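PDB 6ED2: glycosyl hydrolase family 2, TIM barrel domain protein from Faecalibacterium prausnitzii A2-165, which probably hydrolyses beta-glucuronides, the sugar-acid conjugates that reach the gut, as a glycoside hydrolase family 2 beta-glucuronidase. Local coordinates for residues 337-342 / 604-609; 330-335 / 360-365; 484-489 / 520-525. All coordinates share one frame; numbering follows the deposited sequence.

All three contacts belong to the TIM barrel domain. Contacts 1 and 2 are neighbours, with centres 13 Å apart, and share helix 334-347: contact 2 packs the loop entering that helix and its first residues, whereas contact 1 uses the turns that follow. Val337 joins them by touching Leu332 and Ile363, and both reach the second subunit. Contact 3 stands alone, about 35 Å from both between centres, on the side of the strands' N-terminal ends. Chemistry changes with place: buried contact 1 relies on a salt bridge and arginine bonds to a backbone carbonyl, partly buried contact 2 on leucine methyls, and partly buried contact 3 on van der Waals packing with Arg529 and a water.

Contact 1: 337-342 / 604-609; sequences VKRDFE and RQRQPK
Arg606 reaches helix 334-347 by running its side chain between Arg339 and Asp340. Its CB lies 3.9 Å from CG of Arg339, so the aliphatic stems of two arginines touch as they slide past each other in opposite directions. CG and CD then skirt Asp340 OD1, and a bend at chi2 (54°) turns the guanidinium toward the carboxylate. There NE donates to Asp340 OD1 at 2.8 Å and NH2 to Asp340 OD2 at 3.1 Å, a side-on, two-nitrogen salt bridge with the two planes only 19° apart. The remaining nitrogen, NH1, folds back onto Arg604 O at 2.8 Å; together with the Asp340 pair and the bond from NH2 to Asp324 O, this holds the guanidinium's rotation. Arg321 adds a second positive partner to Asp340 OD2, so this buried carboxylate would be expected to stay ionised.

The backbone of Arg606 is used as well: its O accepts from both NE (3.3 Å) and NH2 (2.9 Å) of Arg339, whose guanidinium meets it edge-on. Arginine suits both positions because it has several N-H groups in one plane and a long apolar stem. A leucine in place of Arg606 would probably leave Asp340 OD1 without its donor here, its charge to Arg321 alone of the two arginines, and Arg604 O without this bond.

Gln607 lies close by, but its OE1 accepts from Leu547 N of the third subunit, and Arg339 NH2 also reaches Leu547 O there. Within the (beta/alpha)8 barrel, helix 334-347 follows the first parallel strand, 312-320, and segment 604-609 leads from the last, 574-580, into helix 610-621; these strands pair to close the ring, and the contact joins their connections near the strands' C-terminal ends.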
loop_
_atom_site.group_PDB
_atom_site.type_symbol
_atom_site.label_atom_id
_atom_site.label_comp_id
_atom_site.label_asym_id
_atom_site.label_seq_id
_atom_site.Cartn_x
_atom_site.Cartn_y
_atom_site.Cartn_z
ATOM N N VAL A 337 -15.519 -12.224 15.646
ATOM C CA VAL A 337 -15.102 -12.880 16.885
ATOM C C VAL A 337 -14.534 -14.266 16.596
ATOM O O VAL A 337 -13.473 -14.646 17.118
ATOM C CB VAL A 337 -16.275 -12.945 17.881
ATOM C CG1 VAL A 337 -15.885 -13.769 19.096
ATOM C CG2 VAL A 337 -16.702 -11.523 18.308
ATOM N N LYS A 338 -15.229 -15.044 15.756
ATOM C CA LYS A 338 -14.730 -16.368 15.393
ATOM C C LYS A 338 -13.371 -16.264 14.716
ATOM O O LYS A 338 -12.425 -16.969 15.078
ATOM C CB LYS A 338 -15.734 -17.075 14.478
ATOM C CG LYS A 338 -15.261 -18.430 13.935
ATOM C CD LYS A 338 -15.324 -19.502 15.008
ATOM C CE LYS A 338 -14.596 -20.747 14.587
ATOM N NZ LYS A 338 -14.619 -21.776 15.643
ATOM N N ARG A 339 -13.255 -15.383 13.726
ATOM C CA ARG A 339 -11.981 -15.198 13.039
ATOM C C ARG A 339 -10.878 -14.797 14.019
ATOM O O ARG A 339 -9.751 -15.299 13.937
ATOM C CB ARG A 339 -12.148 -14.149 11.934
ATOM C CG ARG A 339 -10.856 -13.673 11.289
ATOM C CD ARG A 339 -10.251 -14.721 10.369
ATOM N NE ARG A 339 -9.131 -14.152 9.619
ATOM C CZ ARG A 339 -8.320 -14.853 8.831
ATOM N NH1 ARG A 339 -8.499 -16.159 8.690
ATOM N NH2 ARG A 339 -7.329 -14.249 8.186
ATOM N N ASP A 340 -11.189 -13.908 14.967
ATOM C CA ASP A 340 -10.162 -13.459 15.916
ATOM C C ASP A 340 -9.652 -14.623 16.767
ATOM O O ASP A 340 -8.437 -14.782 16.955
ATOM C CB ASP A 340 -10.706 -12.326 16.798
ATOM C CG ASP A 340 -10.908 -11.011 16.024
ATOM O OD1 ASP A 340 -10.588 -10.964 14.811
ATOM O OD2 ASP A 340 -11.391 -10.014 16.614
ATOM N N PHE A 341 -10.558 -15.481 17.244
ATOM C CA PHE A 341 -10.114 -16.662 17.979
ATOM C C PHE A 341 -9.331 -17.632 17.091
ATOM O O PHE A 341 -8.319 -18.201 17.535
ATOM C CB PHE A 341 -11.310 -17.335 18.651
ATOM C CG PHE A 341 -11.667 -16.701 19.978
ATOM C CD1 PHE A 341 -11.105 -17.174 21.169
ATOM C CD2 PHE A 341 -12.513 -15.598 20.031
ATOM C CE1 PHE A 341 -11.412 -16.581 22.389
ATOM C CE2 PHE A 341 -12.828 -14.998 21.249
ATOM C CZ PHE A 341 -12.276 -15.489 22.431
ATOM N N GLU A 342 -9.766 -17.835 15.838
ATOM C CA GLU A 342 -8.975 -18.667 14.933
ATOM C C GLU A 342 -7.558 -18.107 14.773
ATOM O O GLU A 342 -6.583 -18.869 14.735
ATOM C CB GLU A 342 -9.668 -18.800 13.570
ATOM C CG GLU A 342 -10.975 -19.607 13.609
ATOM C CD GLU A 342 -10.812 -20.967 14.292
ATOM O OE1 GLU A 342 -10.207 -21.880 13.678
ATOM O OE2 GLU A 342 -11.265 -21.115 15.457
ATOM N N ARG A 604 -6.548 -4.479 10.659
ATOM C CA ARG A 604 -7.925 -4.348 11.110
ATOM C C ARG A 604 -8.860 -5.294 10.354
ATOM O O ARG A 604 -9.924 -5.658 10.870
ATOM C CB ARG A 604 -8.374 -2.891 10.950
ATOM C CG ARG A 604 -9.605 -2.538 11.762
ATOM C CD ARG A 604 -10.059 -1.129 11.479
ATOM N NE ARG A 604 -10.888 -0.592 12.556
ATOM C CZ ARG A 604 -11.748 0.407 12.410
ATOM N NH1 ARG A 604 -11.924 0.955 11.211
ATOM N NH2 ARG A 604 -12.425 0.862 13.460
ATOM N N GLN A 605 -8.494 -5.676 9.126
ATOM C CA GLN A 605 -9.216 -6.650 8.317
ATOM C C GLN A 605 -8.838 -8.082 8.671
ATOM O O GLN A 605 -9.247 -9.020 7.973
ATOM C CB GLN A 605 -8.948 -6.386 6.829
ATOM C CG GLN A 605 -9.418 -5.000 6.373
ATOM C CD GLN A 605 -8.518 -3.847 6.846
ATOM O OE1 GLN A 605 -7.299 -3.996 6.930
ATOM N NE2 GLN A 605 -9.127 -2.694 7.160
ATOM N N ARG A 606 -8.021 -8.250 9.710
ATOM C CA ARG A 606 -7.762 -9.547 10.323
ATOM C C ARG A 606 -6.853 -10.410 9.460
ATOM O O ARG A 606 -7.054 -11.620 9.337
ATOM C CB ARG A 606 -9.057 -10.281 10.645
ATOM C CG ARG A 606 -9.552 -10.024 12.047
ATOM C CD ARG A 606 -9.701 -8.543 12.374
ATOM N NE ARG A 606 -10.298 -8.378 13.694
ATOM C CZ ARG A 606 -10.548 -7.207 14.276
ATOM N NH1 ARG A 606 -10.265 -6.068 13.658
ATOM N NH2 ARG A 606 -11.094 -7.182 15.489
ATOM N N GLN A 607 -5.832 -9.787 8.874
ATOM C CA GLN A 607 -4.782 -10.546 8.223
ATOM C C GLN A 607 -3.453 -10.287 8.923
ATOM O O GLN A 607 -3.253 -9.217 9.496
ATOM C CB GLN A 607 -4.666 -10.186 6.733
ATOM C CG GLN A 607 -5.937 -10.385 5.962
ATOM C CD GLN A 607 -6.381 -11.849 5.902
ATOM O OE1 GLN A 607 -5.598 -12.773 6.171
ATOM N NE2 GLN A 607 -7.652 -12.062 5.540
ATOM N N PRO A 608 -2.518 -11.232 8.880
ATOM C CA PRO A 608 -1.271 -11.053 9.635
ATOM C C PRO A 608 -0.384 -9.968 9.042
ATOM O O PRO A 608 -0.323 -9.781 7.825
ATOM C CB PRO A 608 -0.598 -12.425 9.548
ATOM C CG PRO A 608 -1.172 -13.051 8.353
ATOM C CD PRO A 608 -2.580 -12.545 8.227
ATOM N N LYS A 609 0.285 -9.236 9.930
ATOM C CA LYS A 609 1.472 -8.490 9.559
ATOM C C LYS A 609 2.695 -9.353 9.834
ATOM O O LYS A 609 2.598 -10.448 10.396
ATOM C CB LYS A 609 1.565 -7.170 10.319
ATOM C CG LYS A 609 0.393 -6.204 10.117
ATOM C CD LYS A 609 0.799 -4.827 10.697
ATOM C CE LYS A 609 -0.336 -4.161 11.380
ATOM N NZ LYS A 609 0.136 -2.963 12.163
#

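Contact 2: 330-335 / 360-365; sequences RGLDLP and AEEIYQ
Mostly apolar packing, in which a leucine methyl also covers a carboxylate, joins Leu332 and Leu334 to Ala360 and Glu362, where the loop entering helix 334-347 lies against the start of helix 361-370. Leu332 does most of the work. With CG anti to its backbone nitrogen (chi1 176°), its two methyls divide between two residues of the other segment, a task that suits leucine's branched end: CD1 rests on Ala360 CB at 3.9 Å, while CD2 sits over the flat face of the Glu362 carboxylate, 3.4 Å from CD. The two side chains cross at about a right angle. Leu334 adds CD2 against Glu362 CB, also at 3.9 Å, so the stem of the glutamate is lined by methyls from both leucines.

The two helices follow neighbouring parallel strands, 312-320 and 351-353, in the beta-alpha-beta succession of a TIM barrel, and the contact brings their beginnings side by side. Asp333 marks the first of these starts as its N-cap residue; its OD2 also bonds Thr336 OG1 and makes a salt bridge with Arg328 of the second subunit.

Residue types follow from the setting. Ala360 presents a single methyl where a Leu332 methyl rests, and its O accepts from Ile363 N at 3.0 Å as the chain winds into the helix. Glutamate suits the place of Glu362 because its methylenes can lie against leucine while its polar end turns to another partner: a bend at chi2 (84°) swings the carboxylate round, and OE2 is bonded to the hydroxyl of Tyr30. Next along the helix, Ile363 packs on Val337 and Phe341 of helix 334-347.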
loop_
_atom_site.group_PDB
_atom_site.type_symbol
_atom_site.label_atom_id
_atom_site.label_comp_id
_atom_site.label_asym_id
_atom_site.label_seq_id
_atom_site.Cartn_x
_atom_site.Cartn_y
_atom_site.Cartn_z
ATOM N N ARG A 330 -17.593 -0.522 17.663
ATOM C CA ARG A 330 -17.480 -1.552 18.696
ATOM C C ARG A 330 -18.628 -2.552 18.650
ATOM O O ARG A 330 -18.752 -3.379 19.564
ATOM C CB ARG A 330 -17.403 -0.926 20.096
ATOM C CG ARG A 330 -16.414 0.219 20.191
ATOM C CD ARG A 330 -15.674 0.328 21.553
ATOM N NE ARG A 330 -14.837 1.528 21.476
ATOM C CZ ARG A 330 -13.657 1.566 20.861
ATOM N NH1 ARG A 330 -13.148 0.467 20.313
ATOM N NH2 ARG A 330 -12.992 2.705 20.779
ATOM N N GLY A 331 -19.446 -2.510 17.604
ATOM C CA GLY A 331 -20.554 -3.446 17.500
ATOM C C GLY A 331 -20.087 -4.890 17.541
ATOM O O GLY A 331 -19.037 -5.245 16.999
ATOM N N LEU A 332 -20.872 -5.722 18.217
ATOM C CA LEU A 332 -20.590 -7.144 18.270
ATOM C C LEU A 332 -20.787 -7.737 16.878
ATOM O O LEU A 332 -21.764 -7.421 16.191
ATOM C CB LEU A 332 -21.511 -7.834 19.287
ATOM C CG LEU A 332 -21.361 -9.365 19.340
ATOM C CD1 LEU A 332 -19.982 -9.764 19.872
ATOM C CD2 LEU A 332 -22.463 -10.022 20.186
ATOM N N ASP A 333 -19.841 -8.565 16.453
ATOM C CA ASP A 333 -19.926 -9.267 15.177
ATOM C C ASP A 333 -19.338 -10.652 15.394
ATOM O O ASP A 333 -18.115 -10.803 15.475
ATOM C CB ASP A 333 -19.192 -8.534 14.071
ATOM C CG ASP A 333 -19.379 -9.209 12.722
ATOM O OD1 ASP A 333 -20.549 -9.320 12.274
ATOM O OD2 ASP A 333 -18.363 -9.628 12.122
ATOM N N LEU A 334 -20.212 -11.652 15.488
ATOM C CA LEU A 334 -19.745 -13.010 15.722
ATOM C C LEU A 334 -18.812 -13.541 14.635
ATOM O O LEU A 334 -17.923 -14.345 14.971
ATOM C CB LEU A 334 -20.958 -13.929 15.903
ATOM C CG LEU A 334 -21.781 -13.574 17.141
ATOM C CD1 LEU A 334 -22.980 -14.519 17.331
ATOM C CD2 LEU A 334 -20.874 -13.569 18.380
ATOM N N PRO A 335 -18.956 -13.193 13.351
ATOM C CA PRO A 335 -17.934 -13.663 12.396
ATOM C C PRO A 335 -16.554 -13.112 12.707
ATOM O O PRO A 335 -15.575 -13.871 12.689
ATOM C CB PRO A 335 -18.475 -13.184 11.037
ATOM C CG PRO A 335 -19.975 -13.225 11.238
ATOM C CD PRO A 335 -20.140 -12.659 12.654
ATOM N N ALA A 360 -18.323 -7.689 25.129
ATOM C CA ALA A 360 -19.579 -8.419 24.990
ATOM C C ALA A 360 -19.434 -9.817 25.570
ATOM O O ALA A 360 -18.401 -10.466 25.403
ATOM C CB ALA A 360 -20.002 -8.517 23.521
ATOM N N GLU A 361 -20.488 -10.278 26.253
ATOM C CA GLU A 361 -20.469 -11.598 26.878
ATOM C C GLU A 361 -20.058 -12.687 25.894
ATOM O O GLU A 361 -19.370 -13.642 26.275
ATOM C CB GLU A 361 -21.850 -11.925 27.471
ATOM C CG GLU A 361 -22.336 -11.015 28.614
ATOM C CD GLU A 361 -23.165 -9.810 28.159
ATOM O OE1 GLU A 361 -22.819 -9.172 27.133
ATOM O OE2 GLU A 361 -24.168 -9.483 28.847
ATOM N N GLU A 362 -20.479 -12.565 24.623
ATOM C CA GLU A 362 -20.224 -13.613 23.633
ATOM C C GLU A 362 -18.733 -13.894 23.450
ATOM O O GLU A 362 -18.347 -15.030 23.149
ATOM C CB GLU A 362 -20.861 -13.215 22.294
ATOM C CG GLU A 362 -22.385 -13.279 22.305
ATOM C CD GLU A 362 -23.057 -12.037 22.859
ATOM O OE1 GLU A 362 -22.417 -11.217 23.582
ATOM O OE2 GLU A 362 -24.259 -11.881 22.566
ATOM N N ILE A 363 -17.877 -12.886 23.627
ATOM C CA ILE A 363 -16.436 -13.117 23.513
ATOM C C ILE A 363 -15.924 -13.998 24.661
ATOM O O ILE A 363 -15.061 -14.860 24.456
ATOM C CB ILE A 363 -15.704 -11.763 23.435
ATOM C CG1 ILE A 363 -16.053 -11.070 22.110
ATOM C CG2 ILE A 363 -14.185 -11.933 23.592
ATOM C CD1 ILE A 363 -15.702 -9.605 22.066
ATOM N N TYR A 364 -16.444 -13.807 25.884
ATOM C CA TYR A 364 -16.052 -14.679 26.994
ATOM C C TYR A 364 -16.578 -16.088 26.785
ATOM O O TYR A 364 -15.899 -17.074 27.119
ATOM C CB TYR A 364 -16.577 -14.151 28.338
ATOM C CG TYR A 364 -16.199 -12.722 28.664
ATOM C CD1 TYR A 364 -15.191 -12.444 29.592
ATOM C CD2 TYR A 364 -16.853 -11.651 28.052
ATOM C CE1 TYR A 364 -14.834 -11.117 29.899
ATOM C CE2 TYR A 364 -16.507 -10.337 28.342
ATOM C CZ TYR A 364 -15.499 -10.075 29.286
ATOM O OH TYR A 364 -15.154 -8.775 29.575
ATOM N N GLN A 365 -17.804 -16.199 26.269
ATOM C CA GLN A 365 -18.364 -17.518 26.001
ATOM C C GLN A 365 -17.480 -18.287 25.026
ATOM O O GLN A 365 -17.249 -19.491 25.197
ATOM C CB GLN A 365 -19.788 -17.373 25.467
ATOM C CG GLN A 365 -20.752 -16.690 26.461
ATOM C CD GLN A 365 -22.108 -16.357 25.828
ATOM O OE1 GLN A 365 -22.357 -16.669 24.661
ATOM N NE2 GLN A 365 -22.987 -15.740 26.603
#

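Contact 3: 484-489 / 520-525; sequences KGQRFA and DGWAKV
Two torsions of Gln486 bring it against Trp522 and Val525: chi1 of 62° sets CG between the backbone nitrogen and carbonyl carbon, and chi2 of 88° bends the chain so that its amide swings over to the valine. The first part of the side chain therefore faces the indole and the last part faces Val525. CB meets the ring at its edge, in plane, 3.9 Å from Trp522 CZ3, so this is contact with the rim of the benzene half and not a stack. The amide plane stands 80° from the ring. Further out, Gln486 NE2 lies 4.0 Å from Val525 CB, with CG2 beside the amide carbon and oxygen.

In the barrel, segment 484-489, with its 3-10 turn, precedes parallel strand 492-495, and helix 508-525 follows that strand; the packing thus sets the approach to a strand against the C-terminal end of the helix after it, on the face carrying the strands' N-terminal ends. The indole reaches across to that strand, touching Val492 and Leu494, and tryptophan is large enough to span from helix to sheet and still offer its rim to Gln486. Its NE1 is tied back to Glu518.

Glutamine suits its place by having methylenes for the ring and a donor and an acceptor beyond them. Gln486 NE2 gives its hydrogen to a water at 2.8 Å; that water's 2.5 Å approach to Val525 O is too short to be taken at face value, so this half of the bridge is doubtful. Arg529 supplies a bridge of its own, since its NH2 bonds both Gln486 OE1 and Val525 O, a carbonyl at the very end of the helix.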
loop_
_atom_site.group_PDB
_atom_site.type_symbol
_atom_site.label_atom_id
_atom_site.label_comp_id
_atom_site.label_asym_id
_atom_site.label_seq_id
_atom_site.Cartn_x
_atom_site.Cartn_y
_atom_site.Cartn_z
ATOM N N LYS A 484 2.714 5.042 43.783
ATOM C CA LYS A 484 1.970 4.836 45.017
ATOM C C LYS A 484 0.951 3.714 44.913
ATOM O O LYS A 484 0.383 3.316 45.938
ATOM C CB LYS A 484 1.254 6.112 45.424
ATOM C CG LYS A 484 2.198 7.280 45.665
ATOM C CD LYS A 484 1.406 8.577 45.735
ATOM C CE LYS A 484 1.992 9.508 46.756
ATOM N NZ LYS A 484 3.255 10.096 46.248
ATOM N N GLY A 485 0.693 3.205 43.712
ATOM C CA GLY A 485 -0.343 2.211 43.572
ATOM C C GLY A 485 0.158 0.792 43.451
ATOM O O GLY A 485 -0.604 -0.139 43.730
ATOM N N GLN A 486 1.423 0.592 43.050
ATOM C CA GLN A 486 1.841 -0.765 42.697
ATOM C C GLN A 486 1.699 -1.731 43.863
ATOM O O GLN A 486 1.443 -2.925 43.644
ATOM C CB GLN A 486 3.274 -0.781 42.162
ATOM C CG GLN A 486 4.330 -0.303 43.142
ATOM C CD GLN A 486 4.865 -1.421 44.023
ATOM O OE1 GLN A 486 4.650 -2.607 43.745
ATOM N NE2 GLN A 486 5.544 -1.050 45.111
ATOM N N ARG A 487 1.844 -1.251 45.107
ATOM C CA ARG A 487 1.823 -2.175 46.245
ATOM C C ARG A 487 0.470 -2.862 46.419
ATOM O O ARG A 487 0.409 -3.919 47.060
ATOM C CB ARG A 487 2.224 -1.447 47.539
ATOM C CG ARG A 487 1.224 -0.436 48.083
ATOM C CD ARG A 487 1.650 0.061 49.486
ATOM N NE ARG A 487 0.880 1.227 49.944
ATOM C CZ ARG A 487 -0.210 1.138 50.713
ATOM N NH1 ARG A 487 -0.647 -0.051 51.110
ATOM N NH2 ARG A 487 -0.858 2.228 51.087
ATOM N N PHE A 488 -0.607 -2.320 45.825
ATOM C CA PHE A 488 -1.928 -2.944 45.946
ATOM C C PHE A 488 -2.118 -4.137 45.018
ATOM O O PHE A 488 -3.008 -4.955 45.264
ATOM C CB PHE A 488 -3.025 -1.930 45.657
ATOM C CG PHE A 488 -3.097 -0.834 46.652
ATOM C CD1 PHE A 488 -3.785 -1.012 47.842
ATOM C CD2 PHE A 488 -2.456 0.374 46.415
ATOM C CE1 PHE A 488 -3.855 0.004 48.772
ATOM C CE2 PHE A 488 -2.520 1.395 47.337
ATOM C CZ PHE A 488 -3.220 1.209 48.522
ATOM N N ALA A 489 -1.289 -4.273 43.984
ATOM C CA ALA A 489 -1.501 -5.278 42.945
ATOM C C ALA A 489 -1.002 -6.652 43.383
ATOM O O ALA A 489 0.065 -6.772 43.988
ATOM C CB ALA A 489 -0.790 -4.848 41.660
ATOM N N ASP A 520 15.447 -3.611 36.948
ATOM C CA ASP A 520 16.162 -3.851 38.201
ATOM C C ASP A 520 15.436 -3.206 39.373
ATOM O O ASP A 520 15.429 -3.764 40.472
ATOM C CB ASP A 520 17.603 -3.336 38.122
ATOM C CG ASP A 520 18.439 -4.050 37.044
ATOM O OD1 ASP A 520 18.158 -5.232 36.712
ATOM O OD2 ASP A 520 19.394 -3.418 36.526
ATOM N N GLY A 521 14.815 -2.041 39.152
ATOM C CA GLY A 521 13.963 -1.448 40.173
ATOM C C GLY A 521 12.750 -2.303 40.502
ATOM O O GLY A 521 12.450 -2.544 41.675
ATOM N N TRP A 522 12.034 -2.782 39.466
ATOM C CA TRP A 522 10.871 -3.640 39.708
ATOM C C TRP A 522 11.266 -4.911 40.449
ATOM O O TRP A 522 10.510 -5.408 41.294
ATOM C CB TRP A 522 10.149 -3.981 38.391
ATOM C CG TRP A 522 9.399 -2.822 37.916
ATOM C CD1 TRP A 522 9.708 -2.021 36.854
ATOM C CD2 TRP A 522 8.235 -2.254 38.528
ATOM N NE1 TRP A 522 8.803 -0.988 36.765
ATOM C CE2 TRP A 522 7.882 -1.115 37.776
ATOM C CE3 TRP A 522 7.454 -2.604 39.634
ATOM C CZ2 TRP A 522 6.787 -0.314 38.100
ATOM C CZ3 TRP A 522 6.353 -1.812 39.950
ATOM C CH2 TRP A 522 6.033 -0.681 39.186
ATOM N N ALA A 523 12.446 -5.452 40.152
ATOM C CA ALA A 523 12.905 -6.634 40.879
ATOM C C ALA A 523 12.979 -6.371 42.375
ATOM O O ALA A 523 12.785 -7.292 43.176
ATOM C CB ALA A 523 14.273 -7.078 40.370
ATOM N N LYS A 524 13.247 -5.121 42.762
ATOM C CA LYS A 524 13.418 -4.793 44.171
ATOM C C LYS A 524 12.089 -4.593 44.885
ATOM O O LYS A 524 12.016 -4.832 46.094
ATOM C CB LYS A 524 14.279 -3.538 44.322
ATOM C CG LYS A 524 15.762 -3.819 44.153
ATOM C CD LYS A 524 16.520 -2.554 43.745
ATOM C CE LYS A 524 17.968 -2.876 43.361
ATOM N NZ LYS A 524 18.510 -1.981 42.285
ATOM N N VAL A 525 11.031 -4.176 44.172
ATOM C CA VAL A 525 9.769 -3.864 44.837
ATOM C C VAL A 525 8.725 -4.974 44.725
ATOM O O VAL A 525 7.680 -4.882 45.390
ATOM C CB VAL A 525 9.177 -2.531 44.326
ATOM C CG1 VAL A 525 10.218 -1.418 44.407
ATOM C CG2 VAL A 525 8.629 -2.676 42.904
HETATM O O HOH W 1 6.215 -3.311 46.691
#